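Local structure of putative ATP-grasp superfamily protein (Archaeoglobus fulgidus, 3DF7) at residues N97-T108 against V223-G231. The protein is of uncharacterised function but belongs to the ATP-grasp superfamily and so probably binds ATP, perhaps together with a metal ion. Sequence-based numbering, arbitrary orientation.
Sequences NLGSSSRAIAVT and VEGLNGYVG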
loop_
_atom_site.group_PDB
_atom_site.type_symbol
_atom_site.label_atom_id
_atom_site.label_comp_id
_atom_site.label_asym_id
_atom_site.label_seq_id
_atom_site.Cartn_x
_atom_site.Cartn_y
_atom_site.Cartn_z
ATOM N N ASN A 97 -6.363 -16.351 0.657
ATOM C CA ASN A 97 -5.873 -15.008 0.359
ATOM C C ASN A 97 -5.530 -14.287 1.662
ATOM O O ASN A 97 -6.396 -14.112 2.520
ATOM C CB ASN A 97 -6.964 -14.237 -0.388
ATOM C CG ASN A 97 -6.495 -12.889 -0.899
ATOM O OD1 ASN A 97 -5.376 -12.450 -0.620
ATOM N ND2 ASN A 97 -7.359 -12.222 -1.656
ATOM N N LEU A 98 -4.272 -13.880 1.816
ATOM C CA LEU A 98 -3.858 -13.161 3.021
ATOM C C LEU A 98 -4.173 -11.679 2.858
ATOM O O LEU A 98 -4.039 -10.898 3.801
ATOM C CB LEU A 98 -2.354 -13.338 3.286
ATOM C CG LEU A 98 -1.856 -14.756 3.580
ATOM C CD1 LEU A 98 -0.428 -14.684 4.097
ATOM C CD2 LEU A 98 -2.754 -15.431 4.614
ATOM N N GLY A 99 -4.591 -11.311 1.650
ATOM C CA GLY A 99 -4.938 -9.934 1.339
ATOM C C GLY A 99 -6.433 -9.763 1.131
ATOM O O GLY A 99 -7.221 -10.630 1.515
ATOM N N SER A 100 -6.828 -8.655 0.513
ATOM C CA SER A 100 -8.239 -8.364 0.276
ATOM C C SER A 100 -8.846 -9.104 -0.915
ATOM O O SER A 100 -8.138 -9.477 -1.851
ATOM C CB SER A 100 -8.436 -6.858 0.084
ATOM O OG SER A 100 -8.111 -6.143 1.267
ATOM N N SER A 101 -10.162 -9.306 -0.876
ATOM C CA SER A 101 -10.867 -9.997 -1.956
ATOM C C SER A 101 -10.889 -9.140 -3.218
ATOM O O SER A 101 -10.823 -7.913 -3.141
ATOM C CB SER A 101 -12.309 -10.305 -1.546
ATOM O OG SER A 101 -13.102 -9.129 -1.570
ATOM N N SER A 102 -10.986 -9.781 -4.380
ATOM C CA SER A 102 -11.022 -9.041 -5.639
ATOM C C SER A 102 -12.258 -8.142 -5.662
ATOM O O SER A 102 -12.243 -7.063 -6.254
ATOM C CB SER A 102 -11.044 -10.006 -6.837
ATOM O OG SER A 102 -12.188 -10.841 -6.817
ATOM N N ARG A 103 -13.324 -8.592 -5.006
ATOM C CA ARG A 103 -14.565 -7.825 -4.933
ATOM C C ARG A 103 -14.293 -6.455 -4.295
ATOM O O ARG A 103 -14.697 -5.416 -4.819
ATOM C CB ARG A 103 -15.598 -8.597 -4.099
ATOM C CG ARG A 103 -16.963 -7.934 -4.002
ATOM C CD ARG A 103 -17.970 -8.793 -3.222
ATOM N NE ARG A 103 -17.950 -8.576 -1.771
ATOM C CZ ARG A 103 -17.029 -9.050 -0.935
ATOM N NH1 ARG A 103 -16.018 -9.784 -1.385
ATOM N NH2 ARG A 103 -17.129 -8.802 0.365
ATOM N N ALA A 104 -13.605 -6.465 -3.160
ATOM C CA ALA A 104 -13.271 -5.234 -2.450
ATOM C C ALA A 104 -12.276 -4.383 -3.242
ATOM O O ALA A 104 -12.390 -3.157 -3.287
ATOM C CB ALA A 104 -12.696 -5.572 -1.086
ATOM N N ILE A 105 -11.306 -5.041 -3.871
ATOM C CA ILE A 105 -10.288 -4.347 -4.653
ATOM C C ILE A 105 -10.885 -3.642 -5.869
ATOM O O ILE A 105 -10.392 -2.595 -6.288
ATOM C CB ILE A 105 -9.170 -5.339 -5.084
ATOM C CG1 ILE A 105 -8.421 -5.819 -3.832
ATOM C CG2 ILE A 105 -8.203 -4.675 -6.071
ATOM C CD1 ILE A 105 -7.389 -6.923 -4.082
ATOM N N ALA A 106 -11.951 -4.201 -6.430
ATOM C CA ALA A 106 -12.588 -3.579 -7.585
ATOM C C ALA A 106 -13.147 -2.214 -7.192
ATOM O O ALA A 106 -13.171 -1.289 -8.002
ATOM C CB ALA A 106 -13.701 -4.474 -8.123
ATOM N N VAL A 107 -13.585 -2.090 -5.944
ATOM C CA VAL A 107 -14.137 -0.828 -5.454
ATOM C C VAL A 107 -13.041 0.171 -5.090
ATOM O O VAL A 107 -13.088 1.330 -5.503
ATOM C CB VAL A 107 -15.025 -1.039 -4.205
ATOM C CG1 VAL A 107 -15.459 0.310 -3.639
ATOM C CG2 VAL A 107 -16.247 -1.866 -4.571
ATOM N N THR A 108 -12.051 -0.279 -4.322
ATOM C CA THR A 108 -10.965 0.607 -3.906
ATOM C C THR A 108 -10.050 1.023 -5.056
ATOM O O THR A 108 -9.357 2.036 -4.961
ATOM C CB THR A 108 -10.097 -0.037 -2.794
ATOM O OG1 THR A 108 -9.453 -1.215 -3.298
ATOM C CG2 THR A 108 -10.957 -0.406 -1.594
ATOM N N VAL A 223 -16.275 -1.194 3.349
ATOM C CA VAL A 223 -15.999 -2.077 2.223
ATOM C C VAL A 223 -15.870 -3.556 2.559
ATOM O O VAL A 223 -14.844 -4.001 3.078
ATOM C CB VAL A 223 -14.708 -1.632 1.505
ATOM C CG1 VAL A 223 -14.578 -2.348 0.170
ATOM C CG2 VAL A 223 -14.711 -0.120 1.318
ATOM N N GLU A 224 -16.906 -4.323 2.239
ATOM C CA GLU A 224 -16.884 -5.758 2.501
ATOM C C GLU A 224 -15.825 -6.408 1.619
ATOM O O GLU A 224 -15.700 -6.072 0.445
ATOM C CB GLU A 224 -18.248 -6.381 2.199
ATOM C CG GLU A 224 -19.339 -6.003 3.182
ATOM C CD GLU A 224 -19.536 -4.500 3.297
ATOM O OE1 GLU A 224 -19.658 -3.830 2.245
ATOM O OE2 GLU A 224 -19.573 -3.990 4.439
ATOM N N GLY A 225 -15.057 -7.329 2.190
ATOM C CA GLY A 225 -14.029 -7.996 1.413
ATOM C C GLY A 225 -12.611 -7.614 1.795
ATOM O O GLY A 225 -11.676 -8.359 1.521
ATOM N N LEU A 226 -12.433 -6.450 2.412
ATOM C CA LEU A 226 -11.092 -6.047 2.815
ATOM C C LEU A 226 -10.637 -7.085 3.821
ATOM O O LEU A 226 -11.426 -7.561 4.629
ATOM C CB LEU A 226 -11.096 -4.655 3.450
ATOM C CG LEU A 226 -11.384 -3.529 2.456
ATOM C CD1 LEU A 226 -11.372 -2.193 3.175
ATOM C CD2 LEU A 226 -10.326 -3.549 1.349
ATOM N N ASN A 227 -9.364 -7.440 3.763
ATOM C CA ASN A 227 -8.823 -8.452 4.651
ATOM C C ASN A 227 -7.309 -8.338 4.696
ATOM O O ASN A 227 -6.680 -8.047 3.683
ATOM C CB ASN A 227 -9.235 -9.838 4.147
ATOM C CG ASN A 227 -8.562 -10.963 4.907
ATOM O OD1 ASN A 227 -7.679 -11.650 4.379
ATOM N ND2 ASN A 227 -8.972 -11.160 6.150
ATOM N N GLY A 228 -6.734 -8.562 5.873
ATOM C CA GLY A 228 -5.291 -8.484 6.018
ATOM C C GLY A 228 -4.817 -7.051 6.143
ATOM O O GLY A 228 -5.507 -6.208 6.717
ATOM N N TYR A 229 -3.640 -6.766 5.598
ATOM C CA TYR A 229 -3.096 -5.418 5.663
ATOM C C TYR A 229 -3.778 -4.496 4.660
ATOM O O TYR A 229 -3.851 -4.794 3.468
ATOM C CB TYR A 229 -1.589 -5.427 5.384
ATOM C CG TYR A 229 -0.965 -4.050 5.398
ATOM C CD1 TYR A 229 -0.284 -3.580 6.523
ATOM C CD2 TYR A 229 -1.061 -3.211 4.286
ATOM C CE1 TYR A 229 0.290 -2.311 6.536
ATOM C CE2 TYR A 229 -0.494 -1.942 4.291
ATOM C CZ TYR A 229 0.180 -1.501 5.418
ATOM O OH TYR A 229 0.760 -0.253 5.418
ATOM N N VAL A 230 -4.262 -3.364 5.160
ATOM C CA VAL A 230 -4.914 -2.366 4.327
ATOM C C VAL A 230 -4.386 -0.996 4.729
ATOM O O VAL A 230 -4.245 -0.701 5.916
ATOM C CB VAL A 230 -6.455 -2.385 4.511
ATOM C CG1 VAL A 230 -7.095 -1.248 3.702
ATOM C CG2 VAL A 230 -7.015 -3.732 4.065
ATOM N N GLY A 231 -4.068 -0.174 3.737
ATOM C CA GLY A 231 -3.578 1.159 4.028
ATOM C C GLY A 231 -4.650 2.183 3.703
ATOM O O GLY A 231 -5.347 2.049 2.698
HETATM O O HOH W 1 -2.319 -8.604 3.793
HETATM O O HOH W 2 -5.592 -6.219 1.949
#
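The Arg103 guanidinium lies against the backbone at Glu224 and Gly225: Glu224 O sits over one of its faces, 3.5 Å from Arg103 CZ, and Gly225 N approaches obliquely. Arg103 NH2 meets Gly225 N donor to donor and Glu224 O at a poor angle, so the cation packs on the peptide without a hydrogen bond; the chain bends at chi3 (87°) to lay it there. The contact joins the N-terminal part of this ATP-grasp fold, where segment 97-108 leaves the parallel sheet for a short helix, to the type II turn Val223-Leu226 leading into strand 228-236 of the large antiparallel sheet. Ser101 is the N-cap of that helix, its OG accepting from Ala104 N at 3.1 Å. Ser101 N donates almost straight (178°) to Gly225 O, 3.0 Å away, from above the carbonyl plane. At Gly225 a CB would strike Ser101 OG and Ala104 CB, and at this positive phi also the carbonyl O of Glu224. Ala104 CB packs against the turn, touching Val223 CG1 at 3.9 Å and Leu226 CD2. Ser100 OG, turned beside its backbone N (chi1 -64°), accepts from Asn227 N at 3.1 Å and donates to a water that in turn donates to Asn227 O and Tyr229 O. Replacing Ser100 by alanine removes OG, which would probably leave Asn227 N without this acceptor and the water with one partner fewer. Farther along, Asn97 OD1 closes an Asx turn on Gly99 N, while a second water links Leu98 O to Tyr229 N. Beside that bridge, Gly228 CA points a hydrogen at Leu98 O, 3.5 Å away.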